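Local atomic coordinates of LIM domain only protein 7 (Homo sapiens, PDB entry 2EAQ), a protein that probably serves as a multidomain adaptor, its PDZ domain being of a family that binds short peptides, commonly the C-terminal tails of partner proteins. Residues R6-Q11 and H80-V85; F19-K24 and S39-S44; I53-T58 and E70-A75. All coordinates share one frame; numbering follows the deposited sequence.

Interaction 1 of 3, residues R6-Q11 and H80-V85. With NI (nickel (II) ion), chain B.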
ATOM      1  N   ARG A   6      -0.835  -9.881  -5.158  1.00  6.59           N
ATOM      2  CA  ARG A   6       0.202  -9.459  -4.228  1.00  5.90           C
ATOM      3  C   ARG A   6       1.142  -8.577  -5.008  1.00  7.31           C
ATOM      4  O   ARG A   6       1.513  -8.943  -6.133  1.00 11.31           O
ATOM      5  CB  ARG A   6       0.927 -10.698  -3.663  1.00  8.38           C
ATOM      6  CG  ARG A   6       1.955 -10.459  -2.610  1.00  9.75           C
ATOM      7  CD  ARG A   6       2.148 -11.809  -1.892  1.00 11.32           C
ATOM      8  NE  ARG A   6       1.034 -11.993  -0.937  1.00 13.06           N
ATOM      9  CZ  ARG A   6       0.765 -13.120  -0.265  1.00 14.78           C
ATOM     10  NH1 ARG A   6       1.514 -14.217  -0.439  1.00 16.05           N
ATOM     11  NH2 ARG A   6      -0.242 -13.156   0.612  1.00 16.53           N
ATOM     12  N   ILE A   7       1.507  -7.404  -4.505  1.00  5.84           N
ATOM     13  CA  ILE A   7       2.392  -6.505  -5.241  1.00  5.99           C
ATOM     14  C   ILE A   7       3.592  -6.166  -4.376  1.00  5.47           C
ATOM     15  O   ILE A   7       3.426  -5.698  -3.250  1.00  7.36           O
ATOM     16  CB  ILE A   7       1.641  -5.241  -5.619  1.00  5.29           C
ATOM     17  CG1 ILE A   7       0.421  -5.591  -6.483  1.00  7.55           C
ATOM     18  CG2 ILE A   7       2.593  -4.249  -6.367  1.00  7.68           C
ATOM     19  CD1 ILE A   7      -0.392  -4.326  -6.964  1.00  8.59           C
ATOM     20  N   SER A   8       4.796  -6.410  -4.872  1.00  4.83           N
ATOM     21  CA  SER A   8       6.005  -6.136  -4.121  1.00  6.13           C
ATOM     22  C   SER A   8       6.600  -4.813  -4.552  1.00  6.67           C
ATOM     23  O   SER A   8       6.779  -4.574  -5.734  1.00  7.12           O
ATOM     24  CB  SER A   8       6.995  -7.258  -4.392  1.00  8.24           C
ATOM     25  OG  SER A   8       8.116  -7.046  -3.467  1.00 11.08           O
ATOM     26  N   ILE A   9       6.835  -3.948  -3.572  1.00  5.34           N
ATOM     27  CA  ILE A   9       7.378  -2.579  -3.803  1.00  6.78           C
ATOM     28  C   ILE A   9       8.610  -2.487  -2.911  1.00  6.27           C
ATOM     29  O   ILE A   9       8.583  -2.935  -1.768  1.00  6.02           O
ATOM     30  CB  ILE A   9       6.333  -1.454  -3.450  1.00  5.76           C
ATOM     31  CG1 ILE A   9       4.978  -1.861  -4.042  1.00  6.10           C
ATOM     32  CG2 ILE A   9       6.828  -0.120  -3.987  1.00  7.22           C
ATOM     33  CD1 ILE A   9       3.882  -0.830  -3.807  1.00  9.39           C
ATOM     34  N   ASN A  10       9.697  -1.932  -3.427  1.00  4.83           N
ATOM     35  CA  ASN A  10      10.970  -1.877  -2.672  1.00  5.37           C
ATOM     36  C   ASN A  10      11.711  -0.609  -2.917  1.00  6.24           C
ATOM     37  O   ASN A  10      11.709  -0.117  -4.054  1.00  9.27           O
ATOM     38  CB  ASN A  10      11.891  -3.029  -3.099  1.00  5.54           C
ATOM     39  CG  ASN A  10      11.261  -4.376  -2.872  1.00  5.07           C
ATOM     40  OD1 ASN A  10      11.324  -4.928  -1.777  1.00  6.01           O
ATOM     41  ND2 ASN A  10      10.611  -4.904  -3.890  1.00  5.90           N
ATOM     42  N   GLN A  11      12.327  -0.038  -1.874  1.00  5.71           N
ATOM     43  CA  GLN A  11      13.169   1.144  -2.056  1.00  7.18           C
ATOM     44  C   GLN A  11      14.224   1.122  -0.968  1.00  6.63           C
ATOM     45  O   GLN A  11      14.230   0.211  -0.145  1.00  5.72           O
ATOM     46  CB  GLN A  11      12.313   2.438  -2.061  1.00  7.33           C
ATOM     47  CG  GLN A  11      11.629   2.712  -0.730  1.00  7.40           C
ATOM     48  CD  GLN A  11      10.841   3.961  -0.707  1.00  7.49           C
ATOM     49  OE1 GLN A  11      10.711   4.561   0.382  1.00 12.31           O
ATOM     50  NE2 GLN A  11      10.376   4.393  -1.801  1.00  7.14           N
ATOM     51  N   HIS A  80      10.657  -2.222   2.332  1.00  6.58           N
ATOM     52  CA  HIS A  80       9.957  -3.342   1.696  1.00  7.25           C
ATOM     53  C   HIS A  80       8.483  -3.298   2.001  1.00  8.13           C
ATOM     54  O   HIS A  80       8.041  -3.166   3.169  1.00  7.78           O
ATOM     55  CB  HIS A  80      10.475  -4.714   2.196  1.00  7.53           C
ATOM     56  CG  HIS A  80      11.942  -4.917   2.056  1.00  6.60           C
ATOM     57  ND1 HIS A  80      12.575  -4.972   0.829  1.00  7.63           N
ATOM     58  CD2 HIS A  80      12.898  -5.064   2.990  1.00  8.86           C
ATOM     59  CE1 HIS A  80      13.875  -5.117   1.021  1.00 10.76           C
ATOM     60  NE2 HIS A  80      14.094  -5.168   2.326  1.00  9.54           N
ATOM     61  N   LEU A  81       7.703  -3.347   0.950  1.00  7.13           N
ATOM     62  CA  LEU A  81       6.275  -3.311   1.101  1.00  8.87           C
ATOM     63  C   LEU A  81       5.637  -4.366   0.200  1.00  9.67           C
ATOM     64  O   LEU A  81       5.590  -4.173  -1.006  1.00 12.37           O
ATOM     65  CB  LEU A  81       5.867  -1.885   0.738  1.00 12.08           C
ATOM     66  CG  LEU A  81       4.462  -1.440   0.978  1.00 13.45           C
ATOM     67  CD1 LEU A  81       4.060  -1.569   2.445  1.00 11.98           C
ATOM     68  CD2 LEU A  81       4.419   0.025   0.499  1.00 12.62           C
ATOM     69  N   VAL A  82       5.152  -5.459   0.781  1.00  8.23           N
ATOM     70  CA  VAL A  82       4.474  -6.527   0.034  1.00  7.94           C
ATOM     71  C   VAL A  82       2.986  -6.295   0.329  1.00  7.49           C
ATOM     72  O   VAL A  82       2.533  -6.547   1.465  1.00 10.41           O
ATOM     73  CB  VAL A  82       4.920  -7.920   0.484  1.00 10.22           C
ATOM     74  CG1 VAL A  82       4.146  -9.037  -0.247  1.00 12.31           C
ATOM     75  CG2 VAL A  82       6.386  -8.136   0.111  1.00 11.64           C
ATOM     76  N   MET A  83       2.262  -5.847  -0.686  1.00  7.17           N
ATOM     77  CA  MET A  83       0.858  -5.458  -0.511  1.00  8.36           C
ATOM     78  C   MET A  83      -0.120  -6.440  -1.034  1.00  7.39           C
ATOM     79  O   MET A  83       0.046  -6.879  -2.179  1.00  9.75           O
ATOM     80  CB  MET A  83       0.605  -4.134  -1.233  1.00  8.91           C
ATOM     81  CG  MET A  83       1.637  -2.973  -0.988  1.00 11.44           C
ATOM     82  SD  MET A  83       1.105  -1.326  -1.723  1.00  8.90           S
ATOM     83  CE  MET A  83      -0.709  -1.725  -1.706  1.00  1.75           C
ATOM     84  N   ASP A  84      -1.091  -6.831  -0.247  1.00  6.40           N
ATOM     85  CA  ASP A  84      -2.147  -7.692  -0.790  1.00  6.91           C
ATOM     86  C   ASP A  84      -3.269  -6.743  -1.171  1.00  7.08           C
ATOM     87  O   ASP A  84      -3.696  -5.943  -0.316  1.00  7.33           O
ATOM     88  CB  ASP A  84      -2.625  -8.689   0.255  1.00  8.01           C
ATOM     89  CG  ASP A  84      -1.654  -9.790   0.476  1.00 16.08           C
ATOM     90  OD1 ASP A  84      -0.705  -9.863  -0.288  1.00 18.42           O
ATOM     91  OD2 ASP A  84      -1.870 -10.585   1.396  1.00 21.36           O
ATOM     92  N   VAL A  85      -3.657  -6.707  -2.431  1.00  6.63           N
ATOM     93  CA  VAL A  85      -4.702  -5.845  -2.910  1.00  8.06           C
ATOM     94  C   VAL A  85      -5.769  -6.601  -3.649  1.00  7.74           C
ATOM     95  O   VAL A  85      -5.601  -7.754  -4.064  1.00  8.34           O
ATOM     96  CB  VAL A  85      -4.141  -4.687  -3.839  1.00  9.75           C
ATOM     97  CG1 VAL A  85      -2.961  -3.975  -3.168  1.00 10.03           C
ATOM     98  CG2 VAL A  85      -3.743  -5.201  -5.182  1.00 10.90           C
TER
HETATM   99 NI    NI B2126      15.934  -5.385   3.503  0.50  3.15          NI
HETATM  100  O   HOH W   1      15.099  -6.582   4.956  1.00 16.43           O
HETATM  101  O   HOH W   2      15.366  -3.682   4.551  1.00 14.80           O
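D84 is gripped through both carboxylate oxygens by R6, side-on: NE of R6 donates to OD1 of D84 at 2.8 Å, meeting its syn lone pair, while NH2 of R6 reaches OD2 of D84 at 3.1 Å. Both bonds are almost straight and the two planes lie only 18° apart, so guanidinium and carboxylate form a nearly flat, doubly bonded salt bridge at the surface. With CG anti to the backbone N (chi1 -175°), the R6 chain passes CG1 of V82, 3.5 Å from its own CG, before bending toward D84. At the far end of the same face, ND1 of H80 donates to OD1 of N10 at 2.9 Å, in the imidazole plane. This fixes the rotation of the ring and leaves NE2 of H80 to coordinate a nickel ion at 2.2 Å; two waters are further ligands. Between these polar ends run paired backbone bonds, I7 with M83 and I9 with L81. Their side chains fill the other, buried face, where CD1 of I9 presses on SD of M83 at 3.5 Å. F19 and helix 65-78 cover L81 from that side. CD1 of I7 also meets CG2 of V85 at 3.9 Å, roughly at right angles. The arrangement is the antiparallel pairing of first and last strands, which sets strand 2-10 at an edge of the PDZ sheet.

Interaction 2 of 3, residues F19-K24 and S39-S44; sequences FGFTIK and SPAEFS
F19 and G20 belong to what, by its place ahead of strand 21-26 and its F-G-F sequence, is probably the carboxylate-binding loop of the PDZ fold, and they lean on the short helix 40-43 mainly through backbone. The carbonyl of F19 does the work. Its O accepts from A41 N at 3.0 Å, the C=O pointing almost straight at the nitrogen (167°), so an NH in the first helical turn is satisfied by the loop. Around the same oxygen pack CD of P40 at 3.4 Å and CB of A41 at 3.3 Å. The F19 ring itself turns to I9 and L81 of the neighbouring sheet. G20, at a positive phi of 106°, has no side chain, and CB of S39 approaches its CA to 3.5 Å. S39 is the helix N-cap: its OG lies between backbone N and carbonyl carbon (chi1 71°), accepts from E42 N at 3.2 Å, and is also hydrogen-bonded to E36 O. The methyl of A41 bridges the loop and the strand start: besides F19 O, it lies near G20 C, and CB of A41 meets CD2 of the F21 ring obliquely at 4.0 Å.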
ATOM      1  N   PHE A  19       6.869   5.688  -0.766  1.00  9.12           N
ATOM      2  CA  PHE A  19       6.843   4.757  -1.894  1.00  7.00           C
ATOM      3  C   PHE A  19       6.187   5.258  -3.160  1.00  7.12           C
ATOM      4  O   PHE A  19       6.340   4.636  -4.204  1.00  8.44           O
ATOM      5  CB  PHE A  19       6.171   3.446  -1.495  1.00  5.37           C
ATOM      6  CG  PHE A  19       6.974   2.594  -0.545  1.00  6.14           C
ATOM      7  CD1 PHE A  19       7.911   1.685  -1.014  1.00  7.99           C
ATOM      8  CD2 PHE A  19       6.770   2.685   0.825  1.00  8.49           C
ATOM      9  CE1 PHE A  19       8.624   0.859  -0.138  1.00  8.35           C
ATOM     10  CE2 PHE A  19       7.503   1.858   1.740  1.00  9.41           C
ATOM     11  CZ  PHE A  19       8.430   0.944   1.233  1.00  7.72           C
ATOM     12  N   GLY A  20       5.505   6.393  -3.092  1.00  8.19           N
ATOM     13  CA  GLY A  20       4.921   6.900  -4.330  1.00  9.64           C
ATOM     14  C   GLY A  20       3.442   6.754  -4.453  1.00  7.88           C
ATOM     15  O   GLY A  20       2.927   7.020  -5.522  1.00 10.36           O
ATOM     16  N   PHE A  21       2.716   6.378  -3.389  1.00  7.05           N
ATOM     17  CA  PHE A  21       1.267   6.310  -3.538  1.00  6.10           C
ATOM     18  C   PHE A  21       0.654   6.949  -2.273  1.00  7.35           C
ATOM     19  O   PHE A  21       1.321   7.096  -1.243  1.00  7.88           O
ATOM     20  CB  PHE A  21       0.816   4.835  -3.687  1.00  7.90           C
ATOM     21  CG  PHE A  21       0.962   4.011  -2.468  1.00  5.09           C
ATOM     22  CD1 PHE A  21      -0.102   3.839  -1.610  1.00  6.65           C
ATOM     23  CD2 PHE A  21       2.181   3.376  -2.164  1.00  7.08           C
ATOM     24  CE1 PHE A  21       0.072   3.052  -0.462  1.00 10.04           C
ATOM     25  CE2 PHE A  21       2.335   2.607  -1.020  1.00  7.87           C
ATOM     26  CZ  PHE A  21       1.280   2.464  -0.190  1.00  9.09           C
ATOM     27  N   THR A  22      -0.596   7.381  -2.403  1.00  6.01           N
ATOM     28  CA  THR A  22      -1.361   7.893  -1.238  1.00  7.25           C
ATOM     29  C   THR A  22      -2.590   6.999  -1.113  1.00  6.53           C
ATOM     30  O   THR A  22      -3.021   6.339  -2.082  1.00  7.00           O
ATOM     31  CB  THR A  22      -1.813   9.325  -1.392  1.00  8.23           C
ATOM     32  OG1 THR A  22      -2.656   9.456  -2.528  1.00  8.64           O
ATOM     33  CG2 THR A  22      -0.575  10.252  -1.550  1.00  7.90           C
ATOM     34  N   ILE A  23      -3.179   6.990   0.080  1.00  5.72           N
ATOM     35  CA  ILE A  23      -4.333   6.157   0.374  1.00  6.82           C
ATOM     36  C   ILE A  23      -5.602   6.968   0.469  1.00  6.65           C
ATOM     37  O   ILE A  23      -5.584   8.134   0.968  1.00  7.40           O
ATOM     38  CB  ILE A  23      -4.087   5.438   1.702  1.00  6.90           C
ATOM     39  CG1 ILE A  23      -2.922   4.441   1.530  1.00  7.87           C
ATOM     40  CG2 ILE A  23      -5.362   4.650   2.158  1.00  9.14           C
ATOM     41  CD1 ILE A  23      -2.601   3.573   2.743  1.00 10.42           C
ATOM     42  N   LYS A  24      -6.658   6.392  -0.091  1.00  6.90           N
ATOM     43  CA  LYS A  24      -8.020   6.901   0.016  1.00  7.54           C
ATOM     44  C   LYS A  24      -8.680   6.092   1.107  1.00  5.78           C
ATOM     45  O   LYS A  24      -8.876   4.859   1.001  1.00  7.91           O
ATOM     46  CB  LYS A  24      -8.814   6.696  -1.272  1.00  9.64           C
ATOM     47  CG  LYS A  24     -10.248   7.249  -1.097  1.00 14.20           C
ATOM     48  CD  LYS A  24     -10.959   7.364  -2.428  1.00 20.45           C
ATOM     49  CE  LYS A  24     -11.743   6.088  -2.653  1.00 23.56           C
ATOM     50  NZ  LYS A  24     -13.016   6.326  -3.467  1.00 29.98           N
ATOM     51  N   SER A  39       7.830   6.767  -9.436  1.00  7.48           N
ATOM     52  CA  SER A  39       8.013   6.211  -8.121  1.00  6.14           C
ATOM     53  C   SER A  39       8.130   4.706  -8.082  1.00  5.47           C
ATOM     54  O   SER A  39       7.808   4.026  -9.036  1.00  5.10           O
ATOM     55  CB  SER A  39       6.774   6.592  -7.236  1.00  6.92           C
ATOM     56  OG  SER A  39       5.631   5.860  -7.655  1.00  8.13           O
ATOM     57  N   PRO A  40       8.584   4.162  -6.946  1.00  4.14           N
ATOM     58  CA  PRO A  40       8.668   2.700  -6.800  1.00  4.98           C
ATOM     59  C   PRO A  40       7.266   2.081  -6.979  1.00  5.42           C
ATOM     60  O   PRO A  40       7.088   0.980  -7.568  1.00  4.69           O
ATOM     61  CB  PRO A  40       9.158   2.534  -5.361  1.00  5.59           C
ATOM     62  CG  PRO A  40      10.056   3.687  -5.152  1.00  7.53           C
ATOM     63  CD  PRO A  40       9.302   4.842  -5.861  1.00  5.81           C
ATOM     64  N   ALA A  41       6.225   2.742  -6.491  1.00  5.36           N
ATOM     65  CA  ALA A  41       4.872   2.176  -6.609  1.00  5.36           C
ATOM     66  C   ALA A  41       4.432   2.107  -8.070  1.00  4.29           C
ATOM     67  O   ALA A  41       3.781   1.140  -8.464  1.00  4.74           O
ATOM     68  CB  ALA A  41       3.907   3.018  -5.766  1.00  5.77           C
ATOM     69  N   GLU A  42       4.833   3.071  -8.918  1.00  6.21           N
ATOM     70  CA  GLU A  42       4.485   3.025 -10.320  1.00  5.59           C
ATOM     71  C   GLU A  42       5.297   1.909 -10.974  1.00  5.20           C
ATOM     72  O   GLU A  42       4.753   1.142 -11.747  1.00  6.07           O
ATOM     73  CB  GLU A  42       4.776   4.392 -10.984  1.00  5.95           C
ATOM     74  CG  GLU A  42       4.560   4.406 -12.458  1.00  8.64           C
ATOM     75  CD  GLU A  42       3.136   4.314 -12.908  1.00 16.32           C
ATOM     76  OE1 GLU A  42       2.171   4.151 -12.094  1.00 17.49           O
ATOM     77  OE2 GLU A  42       2.955   4.413 -14.143  1.00 18.36           O
ATOM     78  N   PHE A  43       6.575   1.825 -10.624  1.00  5.86           N
ATOM     79  CA  PHE A  43       7.435   0.776 -11.200  1.00  5.72           C
ATOM     80  C   PHE A  43       6.792  -0.585 -10.906  1.00  5.00           C
ATOM     81  O   PHE A  43       6.722  -1.464 -11.766  1.00  5.88           O
ATOM     82  CB  PHE A  43       8.836   0.855 -10.535  1.00  6.27           C
ATOM     83  CG  PHE A  43       9.779  -0.257 -10.967  1.00  5.74           C
ATOM     84  CD1 PHE A  43      10.483  -0.187 -12.178  1.00  5.37           C
ATOM     85  CD2 PHE A  43       9.885  -1.397 -10.202  1.00  4.98           C
ATOM     86  CE1 PHE A  43      11.282  -1.289 -12.573  1.00  5.04           C
ATOM     87  CE2 PHE A  43      10.670  -2.494 -10.587  1.00  6.69           C
ATOM     88  CZ  PHE A  43      11.363  -2.426 -11.783  1.00  6.02           C
ATOM     89  N   SER A  44       6.307  -0.756  -9.669  1.00  3.94           N
ATOM     90  CA  SER A  44       5.713  -2.052  -9.262  1.00  3.65           C
ATOM     91  C   SER A  44       4.336  -2.317  -9.779  1.00  3.20           C
ATOM     92  O   SER A  44       3.815  -3.416  -9.632  1.00  5.12           O
ATOM     93  CB  SER A  44       5.663  -2.128  -7.747  1.00  5.42           C
ATOM     94  OG  SER A  44       6.998  -2.238  -7.212  1.00  6.03           O
TER

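Interaction 3 of 3, residues I53-T58 and E70-A75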
ATOM      1  N   ILE A  53      -5.627  -4.631   1.147  1.00  7.04           N
ATOM      2  CA  ILE A  53      -6.051  -5.595   2.126  1.00  8.76           C
ATOM      3  C   ILE A  53      -5.066  -5.799   3.239  1.00  8.12           C
ATOM      4  O   ILE A  53      -5.433  -5.907   4.397  1.00  9.06           O
ATOM      5  CB  ILE A  53      -6.385  -6.955   1.431  1.00  9.36           C
ATOM      6  CG1 ILE A  53      -7.461  -6.753   0.352  1.00 10.49           C
ATOM      7  CG2 ILE A  53      -6.847  -7.966   2.492  1.00 10.59           C
ATOM      8  CD1 ILE A  53      -8.702  -6.095   0.803  1.00 13.89           C
ATOM      9  N   ALA A  54      -3.783  -5.803   2.907  1.00  6.91           N
ATOM     10  CA  ALA A  54      -2.748  -5.984   3.917  1.00  5.55           C
ATOM     11  C   ALA A  54      -1.404  -5.475   3.396  1.00  6.00           C
ATOM     12  O   ALA A  54      -1.232  -5.342   2.201  1.00  7.26           O
ATOM     13  CB  ALA A  54      -2.525  -7.504   4.226  1.00  7.67           C
ATOM     14  N   ILE A  55      -0.526  -5.102   4.303  1.00  7.23           N
ATOM     15  CA  ILE A  55       0.860  -4.818   3.914  1.00  8.69           C
ATOM     16  C   ILE A  55       1.753  -5.647   4.829  1.00  8.78           C
ATOM     17  O   ILE A  55       1.548  -5.682   6.054  1.00  8.45           O
ATOM     18  CB  ILE A  55       1.253  -3.339   3.964  1.00  9.38           C
ATOM     19  CG1 ILE A  55       1.010  -2.766   5.350  1.00  6.98           C
ATOM     20  CG2 ILE A  55       0.525  -2.584   2.906  1.00  9.29           C
ATOM     21  CD1 ILE A  55       1.614  -1.326   5.531  1.00 12.91           C
ATOM     22  N   ASN A  56       2.738  -6.329   4.237  1.00  8.57           N
ATOM     23  CA  ASN A  56       3.650  -7.140   5.010  1.00  8.82           C
ATOM     24  C   ASN A  56       2.817  -8.037   5.954  1.00 10.39           C
ATOM     25  O   ASN A  56       1.943  -8.777   5.466  1.00 13.08           O
ATOM     26  CB  ASN A  56       4.670  -6.196   5.693  1.00  8.00           C
ATOM     27  CG  ASN A  56       5.444  -5.359   4.674  1.00  7.70           C
ATOM     28  OD1 ASN A  56       5.854  -4.198   4.935  1.00 11.85           O
ATOM     29  ND2 ASN A  56       5.693  -5.962   3.518  1.00  5.99           N
ATOM     30  N   ASN A  57       3.058  -8.002   7.241  1.00 11.01           N
ATOM     31  CA  ASN A  57       2.260  -8.903   8.119  1.00 12.16           C
ATOM     32  C   ASN A  57       1.067  -8.232   8.782  1.00 11.37           C
ATOM     33  O   ASN A  57       0.587  -8.732   9.815  1.00 14.03           O
ATOM     34  CB  ASN A  57       3.227  -9.421   9.206  1.00 13.49           C
ATOM     35  CG  ASN A  57       4.356 -10.263   8.579  1.00 15.92           C
ATOM     36  OD1 ASN A  57       5.564 -10.103   8.888  1.00 18.53           O
ATOM     37  ND2 ASN A  57       3.957 -11.127   7.673  1.00 15.13           N
ATOM     38  N   THR A  58       0.528  -7.165   8.197  1.00  8.96           N
ATOM     39  CA  THR A  58      -0.530  -6.406   8.832  1.00  8.23           C
ATOM     40  C   THR A  58      -1.735  -6.363   7.937  1.00  7.63           C
ATOM     41  O   THR A  58      -1.714  -5.759   6.867  1.00  7.86           O
ATOM     42  CB  THR A  58      -0.047  -4.958   9.077  1.00  9.22           C
ATOM     43  OG1 THR A  58       1.065  -4.974   9.975  1.00 12.48           O
ATOM     44  CG2 THR A  58      -1.133  -4.105   9.680  1.00 10.53           C
ATOM     45  N   GLU A  70       1.229   2.552  11.938  1.00  9.70           N
ATOM     46  CA  GLU A  70       2.551   2.110  12.402  1.00 10.82           C
ATOM     47  C   GLU A  70       3.168   1.127  11.418  1.00  8.54           C
ATOM     48  O   GLU A  70       4.374   1.190  11.179  1.00  9.04           O
ATOM     49  CB  GLU A  70       2.445   1.501  13.811  1.00 10.35           C
ATOM     50  CG  GLU A  70       2.155   2.609  14.823  1.00 13.59           C
ATOM     51  CD  GLU A  70       1.823   2.154  16.243  1.00 19.94           C
ATOM     52  OE1 GLU A  70       1.533   0.968  16.526  1.00 16.28           O
ATOM     53  OE2 GLU A  70       1.788   3.056  17.120  1.00 19.07           O
ATOM     54  N   ALA A  71       2.383   0.230  10.820  1.00  6.53           N
ATOM     55  CA  ALA A  71       2.944  -0.688   9.807  1.00  7.34           C
ATOM     56  C   ALA A  71       3.417   0.029   8.550  1.00  7.67           C
ATOM     57  O   ALA A  71       4.476  -0.309   7.982  1.00  7.25           O
ATOM     58  CB  ALA A  71       1.911  -1.692   9.433  1.00  7.66           C
ATOM     59  N   MET A  72       2.709   1.075   8.150  1.00  7.10           N
ATOM     60  CA  MET A  72       3.121   1.865   7.007  1.00  7.27           C
ATOM     61  C   MET A  72       4.434   2.570   7.297  1.00  7.97           C
ATOM     62  O   MET A  72       5.375   2.573   6.476  1.00  9.10           O
ATOM     63  CB  MET A  72       2.051   2.903   6.719  1.00  9.45           C
ATOM     64  CG  MET A  72       0.920   2.299   5.979  1.00 11.81           C
ATOM     65  SD  MET A  72       1.118   2.043   4.097  1.00  8.02           S
ATOM     66  CE  MET A  72       2.271   1.883   3.872  1.00  9.78           C
ATOM     67  N   ALA A  73       4.596   3.128   8.507  1.00  8.30           N
ATOM     68  CA  ALA A  73       5.848   3.827   8.829  1.00  8.36           C
ATOM     69  C   ALA A  73       7.000   2.839   8.898  1.00  9.08           C
ATOM     70  O   ALA A  73       8.125   3.140   8.500  1.00 10.47           O
ATOM     71  CB  ALA A  73       5.716   4.571  10.222  1.00  9.92           C
ATOM     72  N   LYS A  74       6.732   1.670   9.430  1.00  8.72           N
ATOM     73  CA  LYS A  74       7.755   0.637   9.504  1.00  8.42           C
ATOM     74  C   LYS A  74       8.199   0.183   8.100  1.00  9.26           C
ATOM     75  O   LYS A  74       9.379  -0.017   7.862  1.00  9.26           O
ATOM     76  CB  LYS A  74       7.197  -0.519  10.329  1.00  8.99           C
ATOM     77  CG  LYS A  74       8.216  -1.655  10.501  1.00  9.88           C
ATOM     78  CD  LYS A  74       7.659  -2.687  11.469  1.00 11.58           C
ATOM     79  CE  LYS A  74       8.608  -3.853  11.645  1.00 12.47           C
ATOM     80  NZ  LYS A  74       7.909  -4.964  12.342  1.00 15.03           N
ATOM     81  N   ALA A  75       7.271   0.052   7.156  1.00  8.62           N
ATOM     82  CA  ALA A  75       7.661  -0.354   5.812  1.00  7.71           C
ATOM     83  C   ALA A  75       8.545   0.720   5.221  1.00 10.54           C
ATOM     84  O   ALA A  75       9.420   0.389   4.440  1.00  8.57           O
ATOM     85  CB  ALA A  75       6.369  -0.551   4.942  1.00  8.03           C
TER
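The carboxamide of N56 is the flat group that touches across this contact; one end of it, whose O and N cannot be told apart with confidence, lies against the methyl of A75 on the helix. Both belong to the part of the PDZ fold where helix 65-78, the helix that usually forms one wall of the peptide groove, packs against a tight hairpin following strand 51-55. A second flat group comes from outside the two segments: W68, one turn earlier on that helix, packs against I55 and T58. The hairpin is a type II' turn from I55 to T58, closed by two backbone bonds, I55 N to T58 O at 2.9 Å and T58 N to I55 O at 2.8 Å. No hydrogen bond crosses to the helix, so the segments meet by van der Waals packing. I55 carries the centre: its CG1 sits between backbone N and carbonyl carbon (chi1 56°) and the chain then runs extended, sending CD1 toward the helix. There CD1 of I55 rests 3.8 Å from the carbonyl C of A71. M72 crosses the end of I55 at about a right angle, and CG of M72 lies 3.7 Å from CD1 of I55; the position of its thioether end is doubtful. A71 and A75 are one helical turn apart and face the hairpin together, A75 toward N56 and A71 toward T58. The methyl of A71 settles against the branched end of T58: CB of A71 lies 3.9 Å from CG2 of T58 and 3.4 Å from its OG1.

Interaction 1 joins the first and last strands of the chain, and the other two contacts fall within the chain between those strands, interaction 2 first and interaction 3 after it. The centre of interaction 1 is about 10 Å from each of the others, whose own centres are about 14 Å apart on opposite sides of the chain's centre. Strand 80-88 lies between 2-10 and 51-55 in one antiparallel sheet, tying interactions 1 and 3 together through backbone bonds of V82 with N56 and D84 with I53. S44 OG, bonded to S8 O, links interactions 1 and 2. The F19 ring reaches A75 of helix 65-78, bringing together elements that border the peptide groove in PDZ domains.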